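Local coordinates for protein malonyl-CoA decarboxylase (Rhodopseudomonas palustris, PDB 4KSA) that probably catalyses the decarboxylation of malonyl-CoA to acetyl-CoA and carbon dioxide, and holds a magnesium ion between two of its subunits, at residues 77-82 and 151-156; 83-88 and 116-121; 138-143 and 159-164; 165-170 and 221-226. All coordinates share one frame; numbering follows the deposited sequence.

Contact 1 of 4, residues 77-82 and 151-156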
loop_
_atom_site.group_PDB
_atom_site.type_symbol
_atom_site.label_atom_id
_atom_site.label_comp_id
_atom_site.label_asym_id
_atom_site.label_seq_id
_atom_site.Cartn_x
_atom_site.Cartn_y
_atom_site.Cartn_z
ATOM N N PHE A 77 6.586 -4.947 -43.182
ATOM C CA PHE A 77 6.182 -3.766 -42.423
ATOM C C PHE A 77 7.376 -3.055 -41.775
ATOM O O PHE A 77 7.487 -1.820 -41.818
ATOM C CB PHE A 77 5.149 -4.146 -41.356
ATOM C CG PHE A 77 4.826 -3.027 -40.417
ATOM C CD1 PHE A 77 5.265 -3.059 -39.100
ATOM C CD2 PHE A 77 4.139 -1.912 -40.865
ATOM C CE1 PHE A 77 5.027 -1.989 -38.240
ATOM C CE2 PHE A 77 3.894 -0.829 -40.015
ATOM C CZ PHE A 77 4.340 -0.869 -38.696
ATOM N N LEU A 78 8.267 -3.834 -41.174
ATOM C CA LEU A 78 9.440 -3.257 -40.554
ATOM C C LEU A 78 10.222 -2.535 -41.637
ATOM O O LEU A 78 10.677 -1.419 -41.423
ATOM C CB LEU A 78 10.298 -4.342 -39.904
ATOM C CG LEU A 78 9.686 -5.111 -38.732
ATOM C CD1 LEU A 78 10.731 -6.043 -38.117
ATOM C CD2 LEU A 78 9.189 -4.123 -37.689
ATOM N N ASP A 79 10.371 -3.161 -42.808
ATOM C CA ASP A 79 11.099 -2.530 -43.908
ATOM C C ASP A 79 10.375 -1.265 -44.336
ATOM O O ASP A 79 10.999 -0.269 -44.667
ATOM C CB ASP A 79 11.250 -3.488 -45.093
ATOM C CG ASP A 79 12.452 -4.428 -44.937
ATOM O OD1 ASP A 79 13.531 -3.951 -44.532
ATOM O OD2 ASP A 79 12.333 -5.640 -45.232
ATOM N N ALA A 80 9.048 -1.312 -44.312
ATOM C CA ALA A 80 8.223 -0.163 -44.669
ATOM C C ALA A 80 8.545 0.997 -43.717
ATOM O O ALA A 80 8.505 2.163 -44.124
ATOM C CB ALA A 80 6.731 -0.525 -44.575
ATOM N N LEU A 81 8.856 0.688 -42.457
ATOM C CA LEU A 81 9.176 1.746 -41.516
ATOM C C LEU A 81 10.444 2.441 -41.971
ATOM O O LEU A 81 10.622 3.633 -41.731
ATOM C CB LEU A 81 9.373 1.208 -40.089
ATOM C CG LEU A 81 8.174 0.553 -39.381
ATOM C CD1 LEU A 81 8.644 -0.109 -38.103
ATOM C CD2 LEU A 81 7.091 1.572 -39.093
ATOM N N ALA A 82 11.317 1.704 -42.649
ATOM C CA ALA A 82 12.574 2.287 -43.097
ATOM C C ALA A 82 12.470 3.155 -44.342
ATOM O O ALA A 82 13.005 4.273 -44.355
ATOM C CB ALA A 82 13.616 1.208 -43.310
ATOM N N PRO A 151 20.378 -4.275 -43.241
ATOM C CA PRO A 151 21.082 -3.128 -42.662
ATOM C C PRO A 151 20.360 -1.776 -42.672
ATOM O O PRO A 151 20.781 -0.848 -41.981
ATOM C CB PRO A 151 22.385 -3.106 -43.454
ATOM C CG PRO A 151 21.939 -3.590 -44.790
ATOM C CD PRO A 151 21.070 -4.761 -44.443
ATOM N N GLN A 152 19.282 -1.658 -43.439
ATOM C CA GLN A 152 18.558 -0.389 -43.510
ATOM C C GLN A 152 17.686 -0.147 -42.295
ATOM O O GLN A 152 17.333 0.996 -42.001
ATOM C CB GLN A 152 17.686 -0.309 -44.773
ATOM C CG GLN A 152 17.721 -1.559 -45.657
ATOM C CD GLN A 152 16.824 -2.683 -45.157
ATOM O OE1 GLN A 152 17.237 -3.837 -45.112
ATOM N NE2 GLN A 152 15.584 -2.348 -44.799
ATOM N N LEU A 153 17.338 -1.223 -41.598
ATOM C CA LEU A 153 16.507 -1.136 -40.406
ATOM C C LEU A 153 17.277 -0.526 -39.232
ATOM O O LEU A 153 16.712 -0.300 -38.169
ATOM C CB LEU A 153 16.003 -2.524 -40.005
ATOM C CG LEU A 153 15.032 -3.219 -40.955
ATOM C CD1 LEU A 153 14.677 -4.589 -40.396
ATOM C CD2 LEU A 153 13.782 -2.365 -41.140
ATOM N N ARG A 154 18.565 -0.268 -39.418
ATOM C CA ARG A 154 19.362 0.304 -38.350
ATOM C C ARG A 154 18.849 1.699 -37.994
ATOM O O ARG A 154 18.896 2.119 -36.836
ATOM C CB ARG A 154 20.830 0.362 -38.775
ATOM C CG ARG A 154 21.796 0.637 -37.637
ATOM C CD ARG A 154 22.103 2.120 -37.520
ATOM N NE ARG A 154 22.898 2.419 -36.333
ATOM C CZ ARG A 154 23.593 3.539 -36.155
ATOM N NH1 ARG A 154 23.598 4.480 -37.096
ATOM N NH2 ARG A 154 24.288 3.713 -35.036
ATOM N N HIS A 155 18.332 2.404 -38.992
ATOM C CA HIS A 155 17.830 3.748 -38.774
ATOM C C HIS A 155 16.431 3.728 -38.194
ATOM O O HIS A 155 15.873 4.763 -37.823
ATOM C CB HIS A 155 17.926 4.550 -40.078
ATOM C CG HIS A 155 19.322 4.602 -40.616
ATOM N ND1 HIS A 155 19.761 3.774 -41.627
ATOM C CD2 HIS A 155 20.418 5.260 -40.167
ATOM C CE1 HIS A 155 21.067 3.914 -41.773
ATOM N NE2 HIS A 155 21.490 4.808 -40.898
ATOM N N VAL A 156 15.865 2.534 -38.109
ATOM C CA VAL A 156 14.560 2.379 -37.500
ATOM C C VAL A 156 14.873 2.164 -36.025
ATOM O O VAL A 156 14.207 2.704 -35.146
ATOM C CB VAL A 156 13.820 1.151 -38.034
ATOM C CG1 VAL A 156 12.611 0.845 -37.142
ATOM C CG2 VAL A 156 13.385 1.399 -39.476
#
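Val156 and Leu153, three residues apart, press onto helix 71-83 where the small Ala82 lets residues 151-156, leading into helix 154-167, come near, forming the apolar centre of the contact. CG2 of Val156 does most of the touching on its side: it stands 3.8 Å from CB of Ala82 and 4.1 Å from CB of Leu81, whose side chain runs across that of the valine at about a right angle. With CG1 of Val156 anti to the backbone N (chi1 167°), it is CG2 that faces the Leu81-Ala82 step. Leu153 fills the next place along through a single methyl, CD2, which lies 4.2 Å from CB of Leu78 and equally far from CB of Ala82. Further out the character changes. The amide of Gln152 gives a hydrogen bond from NE2 to OD1 of Asp79 (2.6 Å, N-H...O 154°); the carboxylate oxygen is approached almost end-on and lies close to the amide plane, although the two flat groups are turned 40° from each other. Around this contact, Leu78 and Leu81 continue onto helix 132-146, Leu81 and Val156 also touch helix 118-126, and the far side of helix 71-83 rests on helix 36-48.

Contact 2 of 4, residues 83-88 and 116-121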
loop_
_atom_site.group_PDB
_atom_site.type_symbol
_atom_site.label_atom_id
_atom_site.label_comp_id
_atom_site.label_asym_id
_atom_site.label_seq_id
_atom_site.Cartn_x
_atom_site.Cartn_y
_atom_site.Cartn_z
ATOM N N GLU A 83 11.785 2.670 -45.379
ATOM C CA GLU A 83 11.683 3.451 -46.606
ATOM C C GLU A 83 10.491 4.399 -46.704
ATOM O O GLU A 83 10.638 5.534 -47.158
ATOM C CB GLU A 83 11.706 2.543 -47.840
ATOM C CG GLU A 83 10.448 1.741 -48.084
ATOM C CD GLU A 83 10.465 1.047 -49.444
ATOM O OE1 GLU A 83 11.516 0.456 -49.802
ATOM O OE2 GLU A 83 9.427 1.085 -50.149
ATOM N N GLN A 84 9.317 3.965 -46.272
ATOM C CA GLN A 84 8.165 4.843 -46.370
ATOM C C GLN A 84 7.955 5.834 -45.225
ATOM O O GLN A 84 7.556 6.977 -45.452
ATOM C CB GLN A 84 6.912 3.998 -46.581
ATOM C CG GLN A 84 6.964 3.276 -47.918
ATOM C CD GLN A 84 5.850 2.288 -48.102
ATOM O OE1 GLN A 84 4.665 2.637 -47.977
ATOM N NE2 GLN A 84 6.212 1.035 -48.409
ATOM N N PHE A 85 8.256 5.421 -44.000
ATOM C CA PHE A 85 8.039 6.287 -42.860
ATOM C C PHE A 85 9.229 7.061 -42.326
ATOM O O PHE A 85 9.343 7.301 -41.124
ATOM C CB PHE A 85 7.398 5.477 -41.761
ATOM C CG PHE A 85 6.075 4.917 -42.143
ATOM C CD1 PHE A 85 4.925 5.684 -42.028
ATOM C CD2 PHE A 85 5.976 3.620 -42.622
ATOM C CE1 PHE A 85 3.689 5.173 -42.375
ATOM C CE2 PHE A 85 4.740 3.090 -42.980
ATOM C CZ PHE A 85 3.589 3.871 -42.853
ATOM N N GLY A 86 10.112 7.466 -43.225
ATOM C CA GLY A 86 11.255 8.256 -42.807
ATOM C C GLY A 86 10.838 9.715 -42.894
ATOM O O GLY A 86 9.641 10.010 -43.022
ATOM N N PRO A 87 11.785 10.658 -42.827
ATOM C CA PRO A 87 11.399 12.073 -42.915
ATOM C C PRO A 87 10.957 12.425 -44.320
ATOM O O PRO A 87 11.413 11.803 -45.274
ATOM C CB PRO A 87 12.687 12.799 -42.556
ATOM C CG PRO A 87 13.736 11.891 -43.121
ATOM C CD PRO A 87 13.243 10.518 -42.675
ATOM N N ASP A 88 10.064 13.397 -44.467
ATOM C CA ASP A 88 9.677 13.803 -45.818
ATOM C C ASP A 88 10.880 14.528 -46.445
ATOM O O ASP A 88 11.196 15.668 -46.082
ATOM C CB ASP A 88 8.485 14.750 -45.814
ATOM C CG ASP A 88 8.305 15.445 -47.154
ATOM O OD1 ASP A 88 7.304 16.171 -47.325
ATOM O OD2 ASP A 88 9.164 15.270 -48.049
ATOM N N GLU A 116 12.822 14.955 -38.403
ATOM C CA GLU A 116 12.240 13.844 -37.663
ATOM C C GLU A 116 11.386 12.956 -38.548
ATOM O O GLU A 116 10.387 13.401 -39.112
ATOM C CB GLU A 116 11.395 14.361 -36.500
ATOM C CG GLU A 116 10.730 13.261 -35.687
ATOM C CD GLU A 116 9.815 13.799 -34.601
ATOM O OE1 GLU A 116 10.309 14.520 -33.709
ATOM O OE2 GLU A 116 8.601 13.500 -34.644
ATOM N N PRO A 117 11.774 11.681 -38.681
ATOM C CA PRO A 117 11.038 10.717 -39.498
ATOM C C PRO A 117 9.667 10.424 -38.913
ATOM O O PRO A 117 9.463 10.481 -37.693
ATOM C CB PRO A 117 11.946 9.492 -39.478
ATOM C CG PRO A 117 12.635 9.602 -38.165
ATOM C CD PRO A 117 12.973 11.058 -38.093
ATOM N N ARG A 118 8.729 10.100 -39.791
ATOM C CA ARG A 118 7.374 9.792 -39.383
ATOM C C ARG A 118 7.280 8.550 -38.492
ATOM O O ARG A 118 6.231 8.293 -37.891
ATOM C CB ARG A 118 6.500 9.608 -40.619
ATOM C CG ARG A 118 6.481 10.815 -41.526
ATOM C CD ARG A 118 5.290 10.727 -42.464
ATOM N NE ARG A 118 5.414 9.606 -43.393
ATOM C CZ ARG A 118 4.373 8.939 -43.886
ATOM N NH1 ARG A 118 3.131 9.285 -43.537
ATOM N NH2 ARG A 118 4.573 7.913 -44.713
ATOM N N ARG A 119 8.368 7.784 -38.427
ATOM C CA ARG A 119 8.436 6.572 -37.614
ATOM C C ARG A 119 8.150 6.910 -36.160
ATOM O O ARG A 119 7.419 6.207 -35.466
ATOM C CB ARG A 119 9.836 5.966 -37.653
ATOM C CG ARG A 119 10.282 5.398 -38.964
ATOM C CD ARG A 119 11.461 4.457 -38.751
ATOM N NE ARG A 119 12.719 5.178 -38.669
ATOM C CZ ARG A 119 13.226 5.868 -39.673
ATOM N NH1 ARG A 119 14.372 6.503 -39.530
ATOM N NH2 ARG A 119 12.577 5.909 -40.821
ATOM N N GLN A 120 8.772 7.982 -35.696
ATOM C CA GLN A 120 8.612 8.420 -34.330
ATOM C C GLN A 120 7.149 8.658 -33.934
ATOM O O GLN A 120 6.649 8.070 -32.971
ATOM C CB GLN A 120 9.419 9.688 -34.129
ATOM C CG GLN A 120 10.827 9.582 -34.664
ATOM C CD GLN A 120 11.838 10.194 -33.726
ATOM O OE1 GLN A 120 11.475 10.922 -32.788
ATOM N NE2 GLN A 120 13.114 9.913 -33.969
ATOM N N GLU A 121 6.465 9.523 -34.671
ATOM C CA GLU A 121 5.086 9.812 -34.361
ATOM C C GLU A 121 4.263 8.529 -34.384
ATOM O O GLU A 121 3.335 8.373 -33.588
ATOM C CB GLU A 121 4.529 10.828 -35.360
ATOM C CG GLU A 121 3.135 11.346 -35.017
ATOM C CD GLU A 121 3.054 11.857 -33.580
ATOM O OE1 GLU A 121 4.044 12.479 -33.107
ATOM O OE2 GLU A 121 2.002 11.641 -32.934
#
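Pro87 and Pro117 form the tight part of this contact, with CD of Pro87 3.6 Å from CB of Pro117 and Gly86 tucked beside them. The CA atoms of the two prolines are 3.7 Å apart, and a weak hydrogen bond runs from Arg118 N to Gly86 O (3.4 Å). Toward solvent the packing gives way to the long arm of Arg118. CD1 of Phe85 sits over one face of its guanidinium, toward the rim, 3.5 Å from NH2, the two planes 21° apart. The same NH2 makes a nearly straight bond to Gln84 O (3.2 Å, 177°); the oxygen lies in the guanidinium plane, the donor well above the carbonyl plane. Glu44 of helix 36-48 adds a salt bridge to NH2. A leucine at Arg118 would probably leave both Gln84 O and the Glu44 carboxylate without this mate. Arg119 bonds Leu81 O of helix 71-83 and pairs with Asp159 of helix 154-167, so two arginines tie the start of helix 118-126 to three other helices.

Contact 3 of 4, residues 138-143 and 159-164. With MG (magnesium ion), chain E.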
loop_
_atom_site.group_PDB
_atom_site.type_symbol
_atom_site.label_atom_id
_atom_site.label_comp_id
_atom_site.label_asym_id
_atom_site.label_seq_id
_atom_site.Cartn_x
_atom_site.Cartn_y
_atom_site.Cartn_z
ATOM N N LYS A 138 8.796 -5.869 -28.127
ATOM C CA LYS A 138 8.841 -7.105 -28.893
ATOM C C LYS A 138 9.129 -6.773 -30.341
ATOM O O LYS A 138 9.880 -7.476 -30.998
ATOM C CB LYS A 138 7.525 -7.875 -28.771
ATOM C CG LYS A 138 7.649 -9.204 -27.999
ATOM C CD LYS A 138 8.084 -8.983 -26.533
ATOM C CE LYS A 138 6.976 -8.276 -25.698
ATOM N NZ LYS A 138 7.418 -7.639 -24.407
HETATM N N MSE A 139 8.551 -5.679 -30.822
HETATM C CA MSE A 139 8.758 -5.233 -32.198
HETATM C C MSE A 139 10.198 -4.753 -32.396
HETATM O O MSE A 139 10.811 -4.989 -33.428
HETATM C CB MSE A 139 7.772 -4.108 -32.529
HETATM C CG MSE A 139 7.831 -3.604 -33.987
HETATM SE SE MSE A 139 6.354 -2.406 -34.442
HETATM C CE MSE A 139 7.317 -0.779 -34.734
ATOM N N ARG A 140 10.743 -4.083 -31.395
ATOM C CA ARG A 140 12.099 -3.610 -31.501
ATOM C C ARG A 140 13.034 -4.818 -31.506
ATOM O O ARG A 140 14.077 -4.818 -32.148
ATOM C CB ARG A 140 12.419 -2.678 -30.331
ATOM C CG ARG A 140 13.631 -1.803 -30.586
ATOM C CD ARG A 140 14.538 -1.712 -29.371
ATOM N NE ARG A 140 15.840 -1.217 -29.787
ATOM C CZ ARG A 140 16.930 -1.223 -29.036
ATOM N NH1 ARG A 140 18.064 -0.750 -29.533
ATOM N NH2 ARG A 140 16.892 -1.698 -27.803
ATOM N N GLU A 141 12.652 -5.859 -30.784
ATOM C CA GLU A 141 13.459 -7.077 -30.743
ATOM C C GLU A 141 13.582 -7.633 -32.173
ATOM O O GLU A 141 14.648 -8.090 -32.583
ATOM C CB GLU A 141 12.796 -8.108 -29.832
ATOM C CG GLU A 141 13.534 -9.416 -29.714
ATOM C CD GLU A 141 12.793 -10.421 -28.832
ATOM O OE1 GLU A 141 13.213 -11.597 -28.804
ATOM O OE2 GLU A 141 11.798 -10.041 -28.158
ATOM N N ALA A 142 12.475 -7.567 -32.917
ATOM C CA ALA A 142 12.407 -8.028 -34.296
ATOM C C ALA A 142 13.326 -7.223 -35.203
ATOM O O ALA A 142 14.091 -7.791 -35.976
ATOM C CB ALA A 142 10.986 -7.933 -34.805
ATOM N N VAL A 143 13.262 -5.899 -35.121
ATOM C CA VAL A 143 14.134 -5.127 -35.982
ATOM C C VAL A 143 15.588 -5.393 -35.579
ATOM O O VAL A 143 16.469 -5.410 -36.429
ATOM C CB VAL A 143 13.789 -3.600 -35.968
ATOM C CG1 VAL A 143 12.647 -3.337 -35.034
ATOM C CG2 VAL A 143 15.010 -2.772 -35.606
ATOM N N ASP A 159 15.390 5.254 -33.952
ATOM C CA ASP A 159 14.219 5.991 -33.507
ATOM C C ASP A 159 13.604 5.334 -32.277
ATOM O O ASP A 159 13.086 6.018 -31.389
ATOM C CB ASP A 159 13.192 6.098 -34.639
ATOM C CG ASP A 159 13.610 7.101 -35.702
ATOM O OD1 ASP A 159 13.307 6.881 -36.894
ATOM O OD2 ASP A 159 14.242 8.117 -35.334
ATOM N N PHE A 160 13.670 4.008 -32.225
ATOM C CA PHE A 160 13.139 3.273 -31.089
ATOM C C PHE A 160 13.916 3.648 -29.839
ATOM O O PHE A 160 13.336 3.872 -28.785
ATOM C CB PHE A 160 13.249 1.762 -31.325
ATOM C CG PHE A 160 12.074 1.177 -32.041
ATOM C CD1 PHE A 160 10.913 0.873 -31.353
ATOM C CD2 PHE A 160 12.123 0.932 -33.407
ATOM C CE1 PHE A 160 9.813 0.328 -32.010
ATOM C CE2 PHE A 160 11.031 0.389 -34.070
ATOM C CZ PHE A 160 9.877 0.086 -33.362
ATOM N N VAL A 161 15.235 3.711 -29.968
ATOM C CA VAL A 161 16.098 4.049 -28.851
ATOM C C VAL A 161 15.823 5.470 -28.351
ATOM O O VAL A 161 15.836 5.713 -27.152
ATOM C CB VAL A 161 17.595 3.881 -29.237
ATOM C CG1 VAL A 161 18.508 4.349 -28.101
ATOM C CG2 VAL A 161 17.882 2.420 -29.542
ATOM N N HIS A 162 15.550 6.407 -29.247
ATOM C CA HIS A 162 15.276 7.757 -28.789
ATOM C C HIS A 162 14.023 7.791 -27.908
ATOM O O HIS A 162 14.011 8.447 -26.871
ATOM C CB HIS A 162 15.105 8.718 -29.972
ATOM C CG HIS A 162 14.792 10.129 -29.563
ATOM N ND1 HIS A 162 15.691 10.925 -28.883
ATOM C CD2 HIS A 162 13.666 10.870 -29.704
ATOM C CE1 HIS A 162 15.132 12.096 -28.623
ATOM N NE2 HIS A 162 13.904 12.087 -29.110
ATOM N N LEU A 163 12.975 7.083 -28.313
ATOM C CA LEU A 163 11.736 7.071 -27.534
ATOM C C LEU A 163 11.830 6.214 -26.262
ATOM O O LEU A 163 11.447 6.688 -25.185
ATOM C CB LEU A 163 10.562 6.620 -28.412
ATOM C CG LEU A 163 10.354 7.507 -29.652
ATOM C CD1 LEU A 163 9.429 6.833 -30.658
ATOM C CD2 LEU A 163 9.801 8.856 -29.224
ATOM N N PHE A 164 12.342 4.985 -26.383
ATOM C CA PHE A 164 12.510 4.079 -25.242
ATOM C C PHE A 164 13.351 4.747 -24.160
ATOM O O PHE A 164 13.066 4.629 -22.962
ATOM C CB PHE A 164 13.230 2.781 -25.641
ATOM C CG PHE A 164 12.359 1.772 -26.313
ATOM C CD1 PHE A 164 12.829 0.483 -26.531
ATOM C CD2 PHE A 164 11.079 2.110 -26.760
ATOM C CE1 PHE A 164 12.047 -0.468 -27.187
ATOM C CE2 PHE A 164 10.279 1.178 -27.419
ATOM C CZ PHE A 164 10.768 -0.123 -27.633
HETATM MG MG MG E . 12.710 14.221 -29.371
#
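Arg140 lays its aliphatic stem across Phe160, CB standing about 4.0 Å from the ring plane and toward its rim, while CG reaches CB of Phe160 at 3.7 Å. The two side chains run antiparallel alongside one another. Beyond this overlap the CD of Arg140 meets CE1 of Phe164 at 3.5 Å, so one arginine stem bridges aromatic rings a helical turn apart. CG pointing away from the backbone N (chi1 -162°) sends the chain toward the facing helix, and Val161 flanks the guanidinium through CG2. The buried charge is well provided for: NE forms a salt bridge with Asp157, and NH2 is bonded to the carbonyls of Gly274 and Ala276. Val143 CG1 completes the layer at 4.2 Å from CE2 of Phe160. On another side of helix 154-167, His162 NE2 binds the magnesium ion at 2.5 Å, as does His162 of the second subunit. The segments run nearly antiparallel at 149°, as expected of a helical hairpin, here carrying an intersubunit metal site.

Contact 4 of 4, residues 165-170 and 221-226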
loop_
_atom_site.group_PDB
_atom_site.type_symbol
_atom_site.label_atom_id
_atom_site.label_comp_id
_atom_site.label_asym_id
_atom_site.label_seq_id
_atom_site.Cartn_x
_atom_site.Cartn_y
_atom_site.Cartn_z
ATOM N N THR A 165 14.404 5.433 -24.586
ATOM C CA THR A 165 15.273 6.117 -23.648
ATOM C C THR A 165 14.460 7.110 -22.831
ATOM O O THR A 165 14.591 7.180 -21.602
ATOM C CB THR A 165 16.404 6.854 -24.378
ATOM O OG1 THR A 165 17.351 5.891 -24.852
ATOM C CG2 THR A 165 17.099 7.833 -23.454
ATOM N N SER A 166 13.606 7.870 -23.510
ATOM C CA SER A 166 12.793 8.844 -22.813
ATOM C C SER A 166 11.709 8.193 -21.962
ATOM O O SER A 166 11.332 8.730 -20.923
ATOM C CB SER A 166 12.153 9.805 -23.795
ATOM O OG SER A 166 11.472 10.815 -23.074
ATOM N N TRP A 167 11.208 7.038 -22.383
ATOM C CA TRP A 167 10.162 6.379 -21.613
ATOM C C TRP A 167 10.678 5.615 -20.404
ATOM O O TRP A 167 10.073 5.667 -19.340
ATOM C CB TRP A 167 9.369 5.399 -22.474
ATOM C CG TRP A 167 8.739 5.995 -23.663
ATOM C CD1 TRP A 167 8.586 7.317 -23.937
ATOM C CD2 TRP A 167 8.205 5.281 -24.778
ATOM N NE1 TRP A 167 7.993 7.475 -25.163
ATOM C CE2 TRP A 167 7.750 6.238 -25.701
ATOM C CE3 TRP A 167 8.066 3.919 -25.085
ATOM C CZ2 TRP A 167 7.169 5.881 -26.922
ATOM C CZ3 TRP A 167 7.494 3.562 -26.289
ATOM C CH2 TRP A 167 7.049 4.541 -27.198
ATOM N N PHE A 168 11.768 4.877 -20.570
ATOM C CA PHE A 168 12.294 4.124 -19.453
ATOM C C PHE A 168 13.281 4.933 -18.651
ATOM O O PHE A 168 14.454 4.590 -18.584
ATOM C CB PHE A 168 12.958 2.827 -19.916
ATOM C CG PHE A 168 12.004 1.831 -20.517
ATOM C CD1 PHE A 168 11.724 1.848 -21.878
ATOM C CD2 PHE A 168 11.379 0.879 -19.725
ATOM C CE1 PHE A 168 10.847 0.939 -22.434
ATOM C CE2 PHE A 168 10.492 -0.041 -20.280
ATOM C CZ PHE A 168 10.229 -0.006 -21.628
ATOM N N ASN A 169 12.799 6.007 -18.039
ATOM C CA ASN A 169 13.630 6.865 -17.201
ATOM C C ASN A 169 14.101 6.098 -15.956
ATOM O O ASN A 169 13.300 5.430 -15.297
ATOM C CB ASN A 169 12.833 8.102 -16.763
ATOM C CG ASN A 169 11.589 7.752 -15.937
ATOM O OD1 ASN A 169 11.137 8.553 -15.115
ATOM N ND2 ASN A 169 11.028 6.562 -16.163
ATOM N N ARG A 170 15.388 6.197 -15.625
ATOM C CA ARG A 170 15.916 5.486 -14.454
ATOM C C ARG A 170 15.230 5.871 -13.137
ATOM O O ARG A 170 15.164 5.070 -12.207
ATOM C CB ARG A 170 17.425 5.699 -14.324
ATOM C CG ARG A 170 17.848 7.142 -14.163
ATOM C CD ARG A 170 19.268 7.213 -13.618
ATOM N NE ARG A 170 20.133 8.019 -14.472
ATOM C CZ ARG A 170 20.558 9.241 -14.177
ATOM N NH1 ARG A 170 20.207 9.816 -13.028
ATOM N NH2 ARG A 170 21.321 9.897 -15.046
ATOM N N HIS A 221 10.197 -1.455 -13.848
ATOM C CA HIS A 221 9.873 -0.106 -14.271
ATOM C C HIS A 221 8.376 -0.116 -14.604
ATOM O O HIS A 221 7.860 -1.064 -15.184
ATOM C CB HIS A 221 10.703 0.302 -15.484
ATOM C CG HIS A 221 10.607 1.757 -15.807
ATOM N ND1 HIS A 221 9.429 2.355 -16.199
ATOM C CD2 HIS A 221 11.540 2.739 -15.777
ATOM C CE1 HIS A 221 9.640 3.643 -16.398
ATOM N NE2 HIS A 221 10.913 3.903 -16.151
ATOM N N PRO A 222 7.655 0.934 -14.204
ATOM C CA PRO A 222 6.216 1.005 -14.479
ATOM C C PRO A 222 5.806 0.851 -15.954
ATOM O O PRO A 222 4.674 0.462 -16.224
ATOM C CB PRO A 222 5.815 2.365 -13.889
ATOM C CG PRO A 222 7.095 3.177 -13.931
ATOM C CD PRO A 222 8.144 2.164 -13.546
ATOM N N ARG A 223 6.708 1.146 -16.901
ATOM C CA ARG A 223 6.385 1.025 -18.331
ATOM C C ARG A 223 6.057 -0.399 -18.727
ATOM O O ARG A 223 5.266 -0.614 -19.630
ATOM C CB ARG A 223 7.536 1.502 -19.228
ATOM C CG ARG A 223 7.738 2.993 -19.287
ATOM C CD ARG A 223 6.586 3.715 -19.963
ATOM N NE ARG A 223 6.858 5.148 -20.022
ATOM C CZ ARG A 223 6.253 5.994 -20.850
ATOM N NH1 ARG A 223 6.574 7.284 -20.828
ATOM N NH2 ARG A 223 5.330 5.546 -21.698
ATOM N N LEU A 224 6.695 -1.361 -18.073
ATOM C CA LEU A 224 6.469 -2.764 -18.346
ATOM C C LEU A 224 6.089 -3.427 -17.043
ATOM O O LEU A 224 6.912 -4.043 -16.367
ATOM C CB LEU A 224 7.723 -3.413 -18.903
ATOM C CG LEU A 224 8.151 -2.941 -20.284
ATOM C CD1 LEU A 224 9.423 -3.664 -20.676
ATOM C CD2 LEU A 224 7.036 -3.213 -21.296
ATOM N N VAL A 225 4.820 -3.271 -16.704
ATOM C CA VAL A 225 4.241 -3.817 -15.498
ATOM C C VAL A 225 4.505 -5.303 -15.280
ATOM O O VAL A 225 4.393 -6.096 -16.203
ATOM C CB VAL A 225 2.716 -3.555 -15.483
ATOM C CG1 VAL A 225 2.003 -4.623 -14.651
ATOM C CG2 VAL A 225 2.453 -2.151 -14.897
ATOM N N ASP A 226 4.857 -5.642 -14.039
ATOM C CA ASP A 226 5.143 -7.002 -13.620
ATOM C C ASP A 226 6.310 -7.627 -14.339
ATOM O O ASP A 226 6.503 -8.826 -14.268
ATOM C CB ASP A 226 3.904 -7.890 -13.817
ATOM C CG ASP A 226 2.849 -7.673 -12.736
ATOM O OD1 ASP A 226 1.686 -8.090 -12.944
ATOM O OD2 ASP A 226 3.187 -7.094 -11.683
#
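Two torsions put the guanidinium of Arg223 on Trp167: CG sits beside the backbone N (chi1 -74°), and the chain then bends at chi2 (-67°). The group comes to lie flat on the indole in a cation-pi stack, with centres 4.3 Å apart and planes at 21°. Before the bend the stem passes over a face of Phe168, CB of Arg223 lying 3.5 Å from CE2 of Phe168, while CG of Leu224 meets that ring's edge. On the way, NE makes a weak hydrogen bond to Trp167 O (3.3 Å), a carbonyl at the end of helix 154-167. Phe168, the centre of an inverse gamma turn, directs its edge at the face of His221 in a T-shaped pair, centroids 5.4 Å apart. His221 is held at both nitrogens. ND1 accepts from Arg223 N (3.1 Å), in the plane of the imidazole, and NE2 gives a weak bond to Asn169 O (3.0 Å). An alanine in place of Arg223 is likely to strip the indole of its stacked cation and to leave Phe172 of the second subunit without its cation-pi partner. The chemistry thus joins the helix end to the loop between strands 214-220 and 230-237 mainly through rings and a cation; the carbonyl bonds are weak additions, the in-plane bond to ND1 fixes the turn of the imidazole, and the contact continues into the subunit interface.

Helix 154-167 is the common thread: contact 1 uses its beginning, contact 3 its middle and contact 4 its end. Contacts 1, 2 and 3 cluster in the helical part of the chain, with centres 10 to 14 Å apart, and each touches the other two; Asp159 and Arg119 form the salt bridge between contacts 2 and 3. Along the sequence contact 2 is nested inside the loop closed by contact 1, contact 3 crosses contact 1, and contact 4 follows in series. Contact 4 lies about 24 Å from the centres of contacts 1 and 2, where the helical bundle meets the mixed sheet. One helix therefore runs from the outer part of the helical region to the junction with the sheet, carrying the magnesium-binding His162 between.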